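Local coordinates for conserved hypothetical protein (Pyrococcus furiosus, PDB 1Y81) that is of unknown function but binds coenzyme A through a Rossmann-like CoA-binding domain, at residues A22-A27 and D52-L57; L97-G102 and Y119-C124. One frame throughout, in Å; residues are numbered along the deposited sequence.

How the contacts relate
Followed from the N terminus, the chain leaves strand 16-20, an inner strand of a parallel Rossmann-like sheet, and enters the loop 22-27. After helix 29-39 and strand 43-47 it reaches the hairpin 52-57, where contact 1 closes the first loop. Strand 72-75 and helix 79-91 come next, and contact 2 opens at strand 96-99; it closes after helix 106-115, when strand 118-120 completes the sheet. The two loops therefore stand in series, neither nested nor crossed. Their centres lie about 21 Å apart, on opposite sides of the chain's centre, and coenzyme A spans them, its 3'-phosphate at contact 1 and its sulfur at contact 2.

Contact 1: residues A22-A27 and D52-L57; sequences ASKNPA and DEIEGL. With COA (coenzyme A), chain C.
Lys24 and Glu53 form a salt bridge, NZ to OE2 at 2.6 Å, their side chains crossing at about a right angle. The lysine reaches the carboxylate by bending at chi3 and chi4 (93° and 85°), and the same NZ also hydrogen-bonds Glu53 O, standing above the carbonyl plane. A water joins the two segments as well: it accepts from Glu55 N and, weakly, from Lys24 NZ. Glu53 OE1 is engaged in turn by Gly56 N at 2.9 Å, a bond that ties the glutamate to the type I' turn Ile54-Leu57 of the small hairpin 53-58, so the two carboxylate oxygens serve different partners.

The apolar part of the contact belongs to Ile54. Its CD1 meets Ala22 CB at 3.7 Å, its CG2 lies against Ser23 O, and its CG1 packs on Lys24 CG at 3.9 Å. Leu34 of helix 29-39 and Pro46 also touch this isoleucine.

Polar bonds within 22-27 shape the loop that meets coenzyme A. Ser23 OG accepts from Asn25 N in an ST turn and donates to O8A of coenzyme A at 2.6 Å; Asn25 OD1 accepts from Ala27 N in an Asx turn. The chemistry implies a division of labour: an ion pair near the surface and a buried isoleucine join the hairpin to the loop, while Ser23, whose CB points away from the hairpin, gives its hydroxyl to the 3'-phosphate.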
loop_
_atom_site.group_PDB
_atom_site.type_symbol
_atom_site.label_atom_id
_atom_site.label_comp_id
_atom_site.label_asym_id
_atom_site.label_seq_id
_atom_site.Cartn_x
_atom_site.Cartn_y
_atom_site.Cartn_z
ATOM N N ALA A 22 -5.880 3.636 0.777
ATOM C CA ALA A 22 -6.902 3.862 -0.252
ATOM C C ALA A 22 -8.074 4.577 0.399
ATOM O O ALA A 22 -8.382 4.309 1.529
ATOM C CB ALA A 22 -7.388 2.540 -0.840
ATOM N N SER A 23 -8.703 5.501 -0.331
ATOM C CA SER A 23 -9.745 6.331 0.247
ATOM C C SER A 23 -10.858 6.570 -0.755
ATOM O O SER A 23 -10.633 6.476 -1.960
ATOM C CB SER A 23 -9.159 7.679 0.665
ATOM O OG SER A 23 -10.178 8.494 1.199
ATOM N N LYS A 24 -12.065 6.844 -0.229
ATOM C CA LYS A 24 -13.185 7.279 -1.062
ATOM C C LYS A 24 -13.151 8.788 -1.309
ATOM O O LYS A 24 -13.887 9.293 -2.146
ATOM C CB LYS A 24 -14.506 6.915 -0.393
ATOM C CG LYS A 24 -14.895 5.464 -0.473
ATOM C CD LYS A 24 -16.160 5.219 0.346
ATOM C CE LYS A 24 -17.384 5.339 -0.487
ATOM N NZ LYS A 24 -17.664 4.049 -1.162
ATOM N N ASN A 25 -12.315 9.503 -0.545
ATOM C CA ASN A 25 -12.165 10.953 -0.679
ATOM C C ASN A 25 -11.391 11.308 -1.954
ATOM O O ASN A 25 -10.187 11.047 -2.031
ATOM C CB ASN A 25 -11.473 11.534 0.571
ATOM C CG ASN A 25 -11.352 13.065 0.533
ATOM O OD1 ASN A 25 -11.573 13.711 -0.515
ATOM N ND2 ASN A 25 -10.992 13.652 1.674
ATOM N N PRO A 26 -12.080 11.901 -2.966
ATOM C CA PRO A 26 -11.408 12.188 -4.260
ATOM C C PRO A 26 -10.235 13.158 -4.170
ATOM O O PRO A 26 -9.384 13.181 -5.075
ATOM C CB PRO A 26 -12.528 12.744 -5.146
ATOM C CG PRO A 26 -13.603 13.190 -4.182
ATOM C CD PRO A 26 -13.497 12.328 -2.969
ATOM N N ALA A 27 -10.153 13.910 -3.080
ATOM C CA ALA A 27 -9.030 14.820 -2.856
ATOM C C ALA A 27 -7.762 14.122 -2.323
ATOM O O ALA A 27 -6.670 14.715 -2.299
ATOM C CB ALA A 27 -9.447 15.973 -1.934
ATOM N N ASP A 52 -15.896 -0.248 3.591
ATOM C CA ASP A 52 -16.140 -1.652 3.252
ATOM C C ASP A 52 -15.945 -1.900 1.745
ATOM O O ASP A 52 -15.651 -3.025 1.334
ATOM C CB ASP A 52 -17.524 -2.127 3.740
ATOM C CG ASP A 52 -18.651 -1.583 2.913
ATOM O OD1 ASP A 52 -18.599 -0.387 2.539
ATOM O OD2 ASP A 52 -19.606 -2.356 2.629
ATOM N N GLU A 53 -16.087 -0.837 0.944
ATOM C CA GLU A 53 -15.789 -0.856 -0.504
ATOM C C GLU A 53 -15.320 0.509 -0.980
ATOM O O GLU A 53 -15.727 1.540 -0.424
ATOM C CB GLU A 53 -17.002 -1.317 -1.358
ATOM C CG GLU A 53 -18.290 -0.438 -1.259
ATOM C CD GLU A 53 -18.233 0.889 -2.056
ATOM O OE1 GLU A 53 -17.534 0.983 -3.073
ATOM O OE2 GLU A 53 -18.914 1.860 -1.650
ATOM N N ILE A 54 -14.455 0.508 -1.990
ATOM C CA ILE A 54 -14.113 1.730 -2.732
ATOM C C ILE A 54 -14.186 1.451 -4.236
ATOM O O ILE A 54 -13.603 0.483 -4.707
ATOM C CB ILE A 54 -12.696 2.280 -2.362
ATOM C CG1 ILE A 54 -12.528 2.410 -0.842
ATOM C CG2 ILE A 54 -12.442 3.632 -3.086
ATOM C CD1 ILE A 54 -11.095 2.770 -0.399
ATOM N N GLU A 55 -14.900 2.307 -4.982
ATOM C CA GLU A 55 -15.166 2.099 -6.421
ATOM C C GLU A 55 -15.793 0.702 -6.651
ATOM O O GLU A 55 -15.581 0.070 -7.694
ATOM C CB GLU A 55 -13.896 2.297 -7.275
ATOM C CG GLU A 55 -13.416 3.769 -7.384
ATOM C CD GLU A 55 -14.453 4.675 -8.021
ATOM O OE1 GLU A 55 -14.750 4.484 -9.213
ATOM O OE2 GLU A 55 -14.981 5.575 -7.329
ATOM N N GLY A 56 -16.551 0.243 -5.658
ATOM C CA GLY A 56 -17.232 -1.060 -5.732
ATOM C C GLY A 56 -16.332 -2.211 -5.333
ATOM O O GLY A 56 -16.794 -3.328 -5.156
ATOM N N LEU A 57 -15.038 -1.934 -5.197
ATOM C CA LEU A 57 -14.062 -2.968 -4.835
ATOM C C LEU A 57 -14.024 -3.231 -3.346
ATOM O O LEU A 57 -13.985 -2.304 -2.542
ATOM C CB LEU A 57 -12.655 -2.567 -5.311
ATOM C CG LEU A 57 -12.419 -2.395 -6.807
ATOM C CD1 LEU A 57 -11.060 -1.774 -7.039
ATOM C CD2 LEU A 57 -12.558 -3.756 -7.543
HETATM N N1A COA C . -4.616 1.173 7.370
HETATM C C2A COA C . -5.120 1.647 6.185
HETATM N N3A COA C . -5.419 2.979 6.044
HETATM C C4A COA C . -5.254 3.824 7.097
HETATM C C5A COA C . -4.750 3.373 8.314
HETATM C C6A COA C . -4.426 2.030 8.451
HETATM N N6A COA C . -3.954 1.572 9.601
HETATM N N7A COA C . -4.671 4.437 9.152
HETATM C C8A COA C . -5.106 5.535 8.485
HETATM N N9A COA C . -5.472 5.164 7.221
HETATM C C1B COA C . -6.043 6.003 6.144
HETATM C C2B COA C . -6.640 7.313 6.659
HETATM O O2B COA C . -7.846 7.139 7.445
HETATM C C3B COA C . -6.795 8.031 5.312
HETATM O O3B COA C . -7.968 7.654 4.615
HETATM P P3B COA C . -9.373 8.444 4.840
HETATM O O7A COA C . -10.494 7.461 5.011
HETATM O O8A COA C . -9.569 9.286 3.631
HETATM O O9A COA C . -9.283 9.196 6.133
HETATM C C4B COA C . -5.605 7.542 4.476
HETATM O O4B COA C . -5.121 6.358 5.131
HETATM C C5B COA C . -4.482 8.590 4.346
HETATM O O5B COA C . -4.079 8.956 5.649
HETATM P P1A COA C . -4.059 10.497 6.113
HETATM O O1A COA C . -3.790 10.578 7.596
HETATM O O2A COA C . -5.326 11.185 5.653
HETATM O O3A COA C . -2.758 11.005 5.313
HETATM P P2A COA C . -2.758 12.079 4.120
HETATM O O4A COA C . -3.160 13.432 4.650
HETATM O O5A COA C . -3.556 11.703 2.925
HETATM O O6A COA C . -1.219 12.094 3.691
HETATM C CBP COA C . 0.933 11.132 3.211
HETATM C CCP COA C . -0.599 10.944 3.144
HETATM C CDP COA C . 1.569 9.860 2.635
HETATM C CEP COA C . 1.372 11.266 4.667
HETATM C CAP COA C . 1.363 12.400 2.439
HETATM O OAP COA C . 2.753 12.633 2.595
HETATM C C9P COA C . 1.025 12.154 0.995
HETATM O O9P COA C . -0.211 12.585 0.519
HETATM N N8P COA C . 1.931 11.476 0.277
HETATM C C7P COA C . 1.766 11.043 -1.104
HETATM C C6P COA C . 2.000 12.101 -2.114
HETATM C C5P COA C . 1.878 11.471 -3.473
HETATM O O5P COA C . 1.393 10.330 -3.654
HETATM N N4P COA C . 2.323 12.276 -4.402
HETATM C C3P COA C . 2.364 12.014 -5.803
HETATM C C2P COA C . 3.785 12.212 -6.331
HETATM S S1P COA C . 4.922 10.989 -5.598
HETATM O O HOH W 1 -16.069 4.843 -4.030
#

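Contact 2: residues L97-G102 and Y119-C124; sequences LWFQPG and YSFGRC. With COA (coenzyme A), chain C; SCN (thiocyanate ion), chain B.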
loop_
_atom_site.group_PDB
_atom_site.type_symbol
_atom_site.label_atom_id
_atom_site.label_comp_id
_atom_site.label_asym_id
_atom_site.label_seq_id
_atom_site.Cartn_x
_atom_site.Cartn_y
_atom_site.Cartn_z
ATOM N N LEU A 97 7.401 -3.784 -0.433
ATOM C CA LEU A 97 6.638 -2.702 0.188
ATOM C C LEU A 97 7.076 -1.342 -0.386
ATOM O O LEU A 97 8.229 -0.938 -0.232
ATOM C CB LEU A 97 6.790 -2.737 1.723
ATOM C CG LEU A 97 6.547 -4.027 2.546
ATOM C CD1 LEU A 97 6.730 -3.758 4.055
ATOM C CD2 LEU A 97 5.164 -4.639 2.271
ATOM N N TRP A 98 6.138 -0.655 -1.042
ATOM C CA TRP A 98 6.403 0.583 -1.778
ATOM C C TRP A 98 5.814 1.756 -1.022
ATOM O O TRP A 98 4.609 1.810 -0.825
ATOM C CB TRP A 98 5.754 0.491 -3.159
ATOM C CG TRP A 98 5.936 1.721 -4.047
ATOM C CD1 TRP A 98 5.450 2.997 -3.829
ATOM C CD2 TRP A 98 6.622 1.766 -5.305
ATOM N NE1 TRP A 98 5.824 3.831 -4.877
ATOM C CE2 TRP A 98 6.536 3.095 -5.791
ATOM C CE3 TRP A 98 7.316 0.806 -6.067
ATOM C CZ2 TRP A 98 7.119 3.490 -7.014
ATOM C CZ3 TRP A 98 7.895 1.202 -7.280
ATOM C CH2 TRP A 98 7.791 2.530 -7.738
ATOM N N PHE A 99 6.654 2.711 -0.630
ATOM C CA PHE A 99 6.176 3.886 0.108
ATOM C C PHE A 99 6.144 5.114 -0.784
ATOM O O PHE A 99 7.187 5.527 -1.322
ATOM C CB PHE A 99 7.037 4.135 1.361
ATOM C CG PHE A 99 6.971 3.012 2.364
ATOM C CD1 PHE A 99 6.132 3.100 3.476
ATOM C CD2 PHE A 99 7.744 1.863 2.189
ATOM C CE1 PHE A 99 6.047 2.035 4.420
ATOM C CE2 PHE A 99 7.674 0.801 3.108
ATOM C CZ PHE A 99 6.824 0.876 4.217
ATOM N N GLN A 100 4.952 5.697 -0.960
ATOM C CA GLN A 100 4.829 6.981 -1.662
ATOM C C GLN A 100 5.588 8.035 -0.881
ATOM O O GLN A 100 5.681 7.930 0.346
ATOM C CB GLN A 100 3.364 7.402 -1.797
ATOM C CG GLN A 100 2.605 6.604 -2.817
ATOM C CD GLN A 100 3.071 6.844 -4.225
ATOM O OE1 GLN A 100 3.867 6.065 -4.757
ATOM N NE2 GLN A 100 2.577 7.921 -4.857
ATOM N N PRO A 101 6.173 9.032 -1.591
ATOM C CA PRO A 101 6.845 10.122 -0.879
ATOM C C PRO A 101 5.942 10.733 0.180
ATOM O O PRO A 101 4.784 11.105 -0.117
ATOM C CB PRO A 101 7.145 11.130 -1.988
ATOM C CG PRO A 101 7.327 10.312 -3.197
ATOM C CD PRO A 101 6.285 9.190 -3.053
ATOM N N GLY A 102 6.461 10.821 1.404
ATOM C CA GLY A 102 5.730 11.350 2.556
ATOM C C GLY A 102 5.326 10.271 3.537
ATOM O O GLY A 102 5.041 10.559 4.701
ATOM N N TYR A 119 11.990 -2.817 -0.735
ATOM C CA TYR A 119 11.169 -1.629 -0.507
ATOM C C TYR A 119 11.566 -0.504 -1.438
ATOM O O TYR A 119 12.659 -0.518 -2.019
ATOM C CB TYR A 119 11.267 -1.168 0.953
ATOM C CG TYR A 119 12.617 -0.586 1.335
ATOM C CD1 TYR A 119 12.903 0.772 1.126
ATOM C CD2 TYR A 119 13.614 -1.395 1.893
ATOM C CE1 TYR A 119 14.154 1.313 1.473
ATOM C CE2 TYR A 119 14.863 -0.868 2.243
ATOM C CZ TYR A 119 15.125 0.483 2.030
ATOM O OH TYR A 119 16.355 1.008 2.370
ATOM N N SER A 120 10.677 0.482 -1.561
ATOM C CA SER A 120 10.930 1.658 -2.371
ATOM C C SER A 120 10.591 2.903 -1.553
ATOM O O SER A 120 9.500 2.988 -0.946
ATOM C CB SER A 120 10.119 1.602 -3.670
ATOM O OG SER A 120 10.363 2.731 -4.497
ATOM N N PHE A 121 11.549 3.837 -1.495
ATOM C CA PHE A 121 11.330 5.193 -0.957
ATOM C C PHE A 121 11.499 6.183 -2.101
ATOM O O PHE A 121 12.260 5.924 -3.042
ATOM C CB PHE A 121 12.372 5.555 0.121
ATOM C CG PHE A 121 12.124 4.956 1.493
ATOM C CD1 PHE A 121 11.165 3.944 1.712
ATOM C CD2 PHE A 121 12.891 5.395 2.583
ATOM C CE1 PHE A 121 10.967 3.400 3.006
ATOM C CE2 PHE A 121 12.703 4.864 3.866
ATOM C CZ PHE A 121 11.729 3.859 4.076
ATOM N N GLY A 122 10.790 7.311 -2.023
ATOM C CA GLY A 122 11.045 8.470 -2.906
ATOM C C GLY A 122 10.614 8.368 -4.352
ATOM O O GLY A 122 10.916 9.264 -5.153
ATOM N N ARG A 123 9.921 7.283 -4.697
ATOM C CA ARG A 123 9.457 7.051 -6.067
ATOM C C ARG A 123 7.936 7.102 -6.125
ATOM O O ARG A 123 7.244 6.562 -5.244
ATOM C CB ARG A 123 9.934 5.701 -6.602
ATOM C CG ARG A 123 11.437 5.634 -6.921
ATOM C CD ARG A 123 11.753 4.469 -7.851
ATOM N NE ARG A 123 11.649 3.172 -7.188
ATOM C CZ ARG A 123 11.433 2.019 -7.818
ATOM N NH1 ARG A 123 11.282 1.985 -9.143
ATOM N NH2 ARG A 123 11.357 0.890 -7.120
ATOM N N CYS A 124 7.437 7.745 -7.171
ATOM C CA CYS A 124 6.019 7.947 -7.358
ATOM C C CYS A 124 5.388 6.797 -8.178
ATOM O O CYS A 124 5.680 6.662 -9.347
ATOM C CB CYS A 124 5.818 9.279 -8.071
ATOM S SG CYS A 124 6.303 10.716 -7.089
HETATM N N1A COA C . -4.616 1.173 7.370
HETATM C C2A COA C . -5.120 1.647 6.185
HETATM N N3A COA C . -5.419 2.979 6.044
HETATM C C4A COA C . -5.254 3.824 7.097
HETATM C C5A COA C . -4.750 3.373 8.314
HETATM C C6A COA C . -4.426 2.030 8.451
HETATM N N6A COA C . -3.954 1.572 9.601
HETATM N N7A COA C . -4.671 4.437 9.152
HETATM C C8A COA C . -5.106 5.535 8.485
HETATM N N9A COA C . -5.472 5.164 7.221
HETATM C C1B COA C . -6.043 6.003 6.144
HETATM C C2B COA C . -6.640 7.313 6.659
HETATM O O2B COA C . -7.846 7.139 7.445
HETATM C C3B COA C . -6.795 8.031 5.312
HETATM O O3B COA C . -7.968 7.654 4.615
HETATM P P3B COA C . -9.373 8.444 4.840
HETATM O O7A COA C . -10.494 7.461 5.011
HETATM O O8A COA C . -9.569 9.286 3.631
HETATM O O9A COA C . -9.283 9.196 6.133
HETATM C C4B COA C . -5.605 7.542 4.476
HETATM O O4B COA C . -5.121 6.358 5.131
HETATM C C5B COA C . -4.482 8.590 4.346
HETATM O O5B COA C . -4.079 8.956 5.649
HETATM P P1A COA C . -4.059 10.497 6.113
HETATM O O1A COA C . -3.790 10.578 7.596
HETATM O O2A COA C . -5.326 11.185 5.653
HETATM O O3A COA C . -2.758 11.005 5.313
HETATM P P2A COA C . -2.758 12.079 4.120
HETATM O O4A COA C . -3.160 13.432 4.650
HETATM O O5A COA C . -3.556 11.703 2.925
HETATM O O6A COA C . -1.219 12.094 3.691
HETATM C CBP COA C . 0.933 11.132 3.211
HETATM C CCP COA C . -0.599 10.944 3.144
HETATM C CDP COA C . 1.569 9.860 2.635
HETATM C CEP COA C . 1.372 11.266 4.667
HETATM C CAP COA C . 1.363 12.400 2.439
HETATM O OAP COA C . 2.753 12.633 2.595
HETATM C C9P COA C . 1.025 12.154 0.995
HETATM O O9P COA C . -0.211 12.585 0.519
HETATM N N8P COA C . 1.931 11.476 0.277
HETATM C C7P COA C . 1.766 11.043 -1.104
HETATM C C6P COA C . 2.000 12.101 -2.114
HETATM C C5P COA C . 1.878 11.471 -3.473
HETATM O O5P COA C . 1.393 10.330 -3.654
HETATM N N4P COA C . 2.323 12.276 -4.402
HETATM C C3P COA C . 2.364 12.014 -5.803
HETATM C C2P COA C . 3.785 12.212 -6.331
HETATM S S1P COA C . 4.922 10.989 -5.598
HETATM S S SCN B . 2.259 11.081 -9.538
HETATM C C SCN B . 2.266 9.699 -8.455
HETATM N N SCN B . 2.331 8.748 -7.784
HETATM O O HOH W 2 8.733 4.857 -3.514
HETATM O O HOH W 3 8.860 7.333 0.000
#
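Trp98 turns its indole anti to the backbone N (chi1 180°), bringing one ring face over Ser120 CB and the ring's rim to Arg123, while a bend at chi2 (-67°) curls Gln100 so that its amide oxygen meets the indole N-H. These groups lie at the end of a right-handed beta-alpha-beta crossover of the Rossmann-like fold, in which strands 96-99 and 118-120 run parallel and helix 106-115 connects them. Ser120 N donates to Leu97 O, and Phe99 N to Ser120 O at 2.9 Å.

Ser120 CB makes a CH-pi contact over the six-membered ring of Trp98. Next to it, the Arg123 guanidinium lays one face on the ring's CZ3, the two planes 41° apart. Trp98 NE1 divides its N-H between Gln100 OE1, 3.0 Å away and in the carbonyl plane of that amide, and a weaker bond to Arg123 O. Elsewhere in the contact, Phe121 sends its edge toward the face of Phe99 in an offset edge-to-face pair, centroids 5.6 Å apart. At the strand ends, two waters bridge Phe99 O to the loop 121-123, each donating to that oxygen; one accepts from Arg123 N, the other from Gly122 N.

With OE1 held by Trp98 and by Ile125 N, the Gln100 amide offers NE2 both to O5P of coenzyme A at 2.9 Å and to a thiocyanate nitrogen. Pro101 packs beside the coenzyme's sulfur, S1P, which is bonded covalently to Cys124 SG as a disulfide of 2.1 Å.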